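Local coordinates for protein probable ATP-dependent kinase TDA10 (Saccharomyces cerevisiae, PDB 1ODF) that is a probable ATP-dependent kinase whose substrate is not yet known, structurally close to bacterial pantothenate kinase, at residues Leu158-Ile168 against Asn186-Trp197. Numbering follows the deposited sequence. Where two conformers were deposited one is given.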
loop_
_atom_site.group_PDB
_atom_site.type_symbol
_atom_site.label_atom_id
_atom_site.label_comp_id
_atom_site.label_asym_id
_atom_site.label_seq_id
_atom_site.Cartn_x
_atom_site.Cartn_y
_atom_site.Cartn_z
ATOM N N LEU A 158 -7.063 -2.618 -1.907
ATOM C CA LEU A 158 -5.625 -2.857 -1.864
ATOM C C LEU A 158 -5.005 -1.740 -1.013
ATOM O O LEU A 158 -5.419 -0.577 -1.109
ATOM C CB LEU A 158 -5.024 -2.850 -3.275
ATOM C CG LEU A 158 -3.518 -3.146 -3.363
ATOM C CD1 LEU A 158 -3.243 -4.586 -2.913
ATOM C CD2 LEU A 158 -3.033 -2.922 -4.783
ATOM N N GLU A 159 -4.028 -2.093 -0.179
ATOM C CA GLU A 159 -3.392 -1.107 0.686
ATOM C C GLU A 159 -1.889 -1.305 0.819
ATOM O O GLU A 159 -1.399 -2.434 0.842
ATOM C CB GLU A 159 -4.033 -1.137 2.075
ATOM C CG GLU A 159 -3.695 -2.374 2.896
ATOM C CD GLU A 159 -2.370 -2.254 3.652
ATOM O OE1 GLU A 159 -1.861 -3.303 4.093
ATOM O OE2 GLU A 159 -1.841 -1.126 3.814
ATOM N N GLY A 160 -1.175 -0.183 0.906
ATOM C CA GLY A 160 0.271 -0.191 1.047
ATOM C C GLY A 160 0.757 1.198 1.433
ATOM O O GLY A 160 0.035 2.190 1.271
ATOM N N TRP A 161 1.986 1.275 1.938
ATOM C CA TRP A 161 2.561 2.548 2.361
ATOM C C TRP A 161 3.065 3.394 1.190
ATOM O O TRP A 161 3.305 4.589 1.358
ATOM C CB TRP A 161 3.711 2.321 3.365
ATOM C CG TRP A 161 4.872 1.593 2.775
ATOM C CD1 TRP A 161 5.037 0.238 2.690
ATOM C CD2 TRP A 161 5.974 2.174 2.074
ATOM N NE1 TRP A 161 6.173 -0.059 1.968
ATOM C CE2 TRP A 161 6.764 1.113 1.576
ATOM C CE3 TRP A 161 6.369 3.493 1.809
ATOM C CZ2 TRP A 161 7.920 1.330 0.827
ATOM C CZ3 TRP A 161 7.514 3.705 1.069
ATOM C CH2 TRP A 161 8.276 2.629 0.585
ATOM N N PHE A 162 3.223 2.786 0.015
ATOM C CA PHE A 162 3.704 3.518 -1.159
ATOM C C PHE A 162 2.754 3.505 -2.371
ATOM O O PHE A 162 3.149 3.865 -3.483
ATOM C CB PHE A 162 5.075 2.977 -1.581
ATOM C CG PHE A 162 5.038 1.562 -2.099
ATOM C CD1 PHE A 162 4.915 1.307 -3.468
ATOM C CD2 PHE A 162 5.127 0.484 -1.222
ATOM C CE1 PHE A 162 4.884 -0.005 -3.959
ATOM C CE2 PHE A 162 5.097 -0.841 -1.700
ATOM C CZ PHE A 162 4.975 -1.085 -3.074
ATOM N N LEU A 163 1.510 3.097 -2.165
ATOM C CA LEU A 163 0.560 3.070 -3.262
ATOM C C LEU A 163 0.284 4.494 -3.751
ATOM O O LEU A 163 -0.036 5.391 -2.962
ATOM C CB LEU A 163 -0.749 2.412 -2.824
ATOM C CG LEU A 163 -0.705 0.972 -2.299
ATOM C CD1 LEU A 163 -2.129 0.449 -2.148
ATOM C CD2 LEU A 163 0.078 0.087 -3.250
ATOM N N GLY A 164 0.415 4.701 -5.057
ATOM C CA GLY A 164 0.168 6.020 -5.602
ATOM C C GLY A 164 1.441 6.755 -5.985
ATOM O O GLY A 164 1.390 7.692 -6.784
ATOM N N PHE A 165 2.577 6.347 -5.418
ATOM C CA PHE A 165 3.853 6.981 -5.745
ATOM C C PHE A 165 4.150 6.713 -7.213
ATOM O O PHE A 165 3.896 5.616 -7.719
ATOM C CB PHE A 165 4.994 6.397 -4.896
ATOM C CG PHE A 165 4.903 6.718 -3.428
ATOM C CD1 PHE A 165 3.781 7.360 -2.898
ATOM C CD2 PHE A 165 5.929 6.329 -2.560
ATOM C CE1 PHE A 165 3.679 7.606 -1.521
ATOM C CE2 PHE A 165 5.839 6.567 -1.185
ATOM C CZ PHE A 165 4.708 7.207 -0.664
ATOM N N ASN A 166 4.695 7.707 -7.898
ATOM C CA ASN A 166 5.020 7.545 -9.310
ATOM C C ASN A 166 6.500 7.757 -9.600
ATOM O O ASN A 166 7.140 8.662 -9.055
ATOM C CB ASN A 166 4.178 8.492 -10.175
ATOM C CG ASN A 166 2.686 8.143 -10.143
ATOM O OD1 ASN A 166 2.299 7.000 -10.368
ATOM N ND2 ASN A 166 1.854 9.132 -9.866
ATOM N N PRO A 167 7.060 6.912 -10.471
ATOM C CA PRO A 167 8.472 6.998 -10.838
ATOM C C PRO A 167 8.870 8.310 -11.485
ATOM O O PRO A 167 8.075 8.945 -12.187
ATOM C CB PRO A 167 8.656 5.806 -11.779
ATOM C CG PRO A 167 7.287 5.619 -12.374
ATOM C CD PRO A 167 6.396 5.802 -11.177
ATOM N N ILE A 168 10.101 8.731 -11.206
ATOM C CA ILE A 168 10.647 9.937 -11.807
ATOM C C ILE A 168 10.917 9.485 -13.233
ATOM O O ILE A 168 11.556 8.454 -13.446
ATOM C CB ILE A 168 11.976 10.341 -11.157
ATOM C CG1 ILE A 168 11.784 10.524 -9.644
ATOM C CG2 ILE A 168 12.492 11.620 -11.806
ATOM C CD1 ILE A 168 10.688 11.520 -9.278
ATOM N N ASN A 186 13.366 3.370 -8.042
ATOM C CA ASN A 186 12.535 4.198 -8.908
ATOM C C ASN A 186 12.110 3.424 -10.158
ATOM O O ASN A 186 10.968 3.528 -10.596
ATOM C CB ASN A 186 13.307 5.458 -9.319
ATOM C CG ASN A 186 12.502 6.364 -10.227
ATOM O OD1 ASN A 186 11.506 6.958 -9.809
ATOM N ND2 ASN A 186 12.925 6.470 -11.480
ATOM N N ALA A 187 13.027 2.648 -10.733
ATOM C CA ALA A 187 12.714 1.864 -11.928
ATOM C C ALA A 187 11.703 0.786 -11.579
ATOM O O ALA A 187 10.771 0.508 -12.343
ATOM C CB ALA A 187 13.969 1.226 -12.488
ATOM N N LYS A 188 11.905 0.181 -10.416
ATOM C CA LYS A 188 11.030 -0.867 -9.917
ATOM C C LYS A 188 9.620 -0.341 -9.627
ATOM O O LYS A 188 8.635 -1.027 -9.879
ATOM C CB LYS A 188 11.631 -1.474 -8.643
ATOM C CG LYS A 188 12.895 -2.278 -8.871
ATOM C CD LYS A 188 12.603 -3.482 -9.762
ATOM C CE LYS A 188 13.786 -4.429 -9.855
ATOM N NZ LYS A 188 13.414 -5.675 -10.590
ATOM N N LEU A 189 9.528 0.876 -9.101
ATOM C CA LEU A 189 8.235 1.471 -8.781
ATOM C C LEU A 189 7.324 1.512 -10.018
ATOM O O LEU A 189 6.097 1.441 -9.908
ATOM C CB LEU A 189 8.427 2.890 -8.222
ATOM C CG LEU A 189 7.148 3.676 -7.875
ATOM C CD1 LEU A 189 6.343 2.909 -6.830
ATOM C CD2 LEU A 189 7.492 5.077 -7.369
ATOM N N PHE A 190 7.939 1.617 -11.193
ATOM C CA PHE A 190 7.203 1.679 -12.445
ATOM C C PHE A 190 6.171 0.562 -12.615
ATOM O O PHE A 190 5.017 0.825 -12.957
ATOM C CB PHE A 190 8.172 1.640 -13.632
ATOM C CG PHE A 190 7.482 1.668 -14.968
ATOM C CD1 PHE A 190 6.859 2.830 -15.417
ATOM C CD2 PHE A 190 7.385 0.512 -15.740
ATOM C CE1 PHE A 190 6.142 2.840 -16.616
ATOM C CE2 PHE A 190 6.670 0.513 -16.936
ATOM C CZ PHE A 190 6.048 1.675 -17.374
ATOM N N PHE A 191 6.585 -0.677 -12.368
ATOM C CA PHE A 191 5.698 -1.822 -12.535
ATOM C C PHE A 191 4.397 -1.763 -11.735
ATOM O O PHE A 191 3.375 -2.285 -12.182
ATOM C CB PHE A 191 6.432 -3.130 -12.208
ATOM C CG PHE A 191 7.520 -3.487 -13.189
ATOM C CD1 PHE A 191 8.733 -2.792 -13.198
ATOM C CD2 PHE A 191 7.342 -4.537 -14.096
ATOM C CE1 PHE A 191 9.754 -3.135 -14.092
ATOM C CE2 PHE A 191 8.358 -4.894 -15.001
ATOM C CZ PHE A 191 9.566 -4.191 -14.997
ATOM N N TYR A 192 4.429 -1.136 -10.562
ATOM C CA TYR A 192 3.238 -1.032 -9.735
ATOM C C TYR A 192 2.329 0.040 -10.306
ATOM O O TYR A 192 1.140 -0.189 -10.515
ATOM C CB TYR A 192 3.595 -0.651 -8.296
ATOM C CG TYR A 192 4.577 -1.576 -7.608
ATOM C CD1 TYR A 192 5.942 -1.530 -7.912
ATOM C CD2 TYR A 192 4.149 -2.466 -6.617
ATOM C CE1 TYR A 192 6.858 -2.341 -7.239
ATOM C CE2 TYR A 192 5.057 -3.282 -5.937
ATOM C CZ TYR A 192 6.407 -3.209 -6.251
ATOM O OH TYR A 192 7.311 -3.977 -5.561
ATOM N N SER A 193 2.901 1.216 -10.545
ATOM C CA SER A 193 2.162 2.345 -11.091
ATOM C C SER A 193 1.491 1.992 -12.419
ATOM O O SER A 193 0.301 2.240 -12.612
ATOM C CB SER A 193 3.114 3.523 -11.299
ATOM O OG SER A 193 4.220 3.148 -12.108
ATOM N N ASP A 194 2.267 1.404 -13.324
ATOM C CA ASP A 194 1.776 1.017 -14.644
ATOM C C ASP A 194 0.629 0.020 -14.571
ATOM O O ASP A 194 -0.344 0.104 -15.317
ATOM C CB ASP A 194 2.917 0.399 -15.453
ATOM C CG ASP A 194 2.542 0.155 -16.904
ATOM O OD1 ASP A 194 2.338 1.152 -17.630
ATOM O OD2 ASP A 194 2.450 -1.025 -17.314
ATOM N N LEU A 195 0.766 -0.921 -13.651
ATOM C CA LEU A 195 -0.212 -1.970 -13.444
ATOM C C LEU A 195 -1.449 -1.535 -12.648
ATOM O O LEU A 195 -2.544 -2.082 -12.840
ATOM C CB LEU A 195 0.484 -3.118 -12.720
ATOM C CG LEU A 195 -0.158 -4.497 -12.663
ATOM C CD1 LEU A 195 -0.502 -4.989 -14.070
ATOM C CD2 LEU A 195 0.826 -5.449 -11.977
ATOM N N LEU A 196 -1.286 -0.529 -11.788
ATOM C CA LEU A 196 -2.381 -0.093 -10.925
ATOM C C LEU A 196 -2.941 1.329 -11.048
ATOM O O LEU A 196 -3.837 1.573 -11.860
ATOM C CB LEU A 196 -1.988 -0.360 -9.461
ATOM C CG LEU A 196 -1.636 -1.822 -9.158
ATOM C CD1 LEU A 196 -0.900 -1.938 -7.818
ATOM C CD2 LEU A 196 -2.907 -2.652 -9.168
ATOM N N TRP A 197 -2.425 2.266 -10.249
ATOM C CA TRP A 197 -2.968 3.627 -10.258
ATOM C C TRP A 197 -2.748 4.469 -11.511
ATOM O O TRP A 197 -3.300 5.556 -11.622
ATOM C CB TRP A 197 -2.518 4.392 -9.007
ATOM C CG TRP A 197 -1.047 4.384 -8.772
ATOM C CD1 TRP A 197 -0.131 5.268 -9.260
ATOM C CD2 TRP A 197 -0.313 3.429 -8.000
ATOM N NE1 TRP A 197 1.130 4.923 -8.839
ATOM C CE2 TRP A 197 1.046 3.797 -8.063
ATOM C CE3 TRP A 197 -0.673 2.296 -7.259
ATOM C CZ2 TRP A 197 2.052 3.073 -7.412
ATOM C CZ3 TRP A 197 0.330 1.574 -6.611
ATOM C CH2 TRP A 197 1.675 1.969 -6.694
#
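Trp-197 lays its indole flat against the backbone of the type II turn running from Phe-162 to Phe-165. Gly-164 CA sits 3.4 Å from the centroid of the five-membered ring, 9° off its normal, while the CA of Leu-163 meets the six-membered ring off-centre. At the indole edge, NE1 donates to Asn-166 OD1 (2.8 Å), which lies in the ring plane although the donor stands above the amide carbonyl plane; a second, weak bond reaches Phe-165 O. CG of Trp-197 stands between its backbone N and carbonyl carbon (chi1 53°), folding the ring back so that its other face rests on Ser-193 CA. With an alanine in its place, the turn would probably lose its aromatic platform and Asn-166 OD1 its indole donor.

At the far end of the contact, the carboxamide of Asn-186 grips the backbone of Ile-168 twice: OD1 accepts from its N (2.7 Å, N-H...O 163°) and ND2 donates to its O (3.1 Å), both bonds lying in the carbonyl planes on lone pairs. Between these polar ends, Leu-189 CD2 packs against Phe-165 CB and the Asn-166/Pro-167 peptide, and the proline ring packs against the helix, its CG near Phe-190 CA and at the edge of the Phe-190 ring. Phe-162 drives its edge into one face of Tyr-192 in a T-shaped pair, centroids 5.1 Å apart.

Farther out, Tyr-192 OH is held by Gly-100 N and His-102 ND1, Asn-186 OD1 also bonds to Tyr-255 OH, and Ser-37 OG bonds to Leu-163 O. The indole platform, the Asn-186 clamp and the apolar packing fasten helix 182-195 and the residues just after it to the loop that leaves strand 155-160, next to strand 32-37 in the parallel part of the central sheet, in a P-loop kinase fold that closely resembles E. coli pantothenate kinase; Phe-165 lies near the predicted ATP-binding loop.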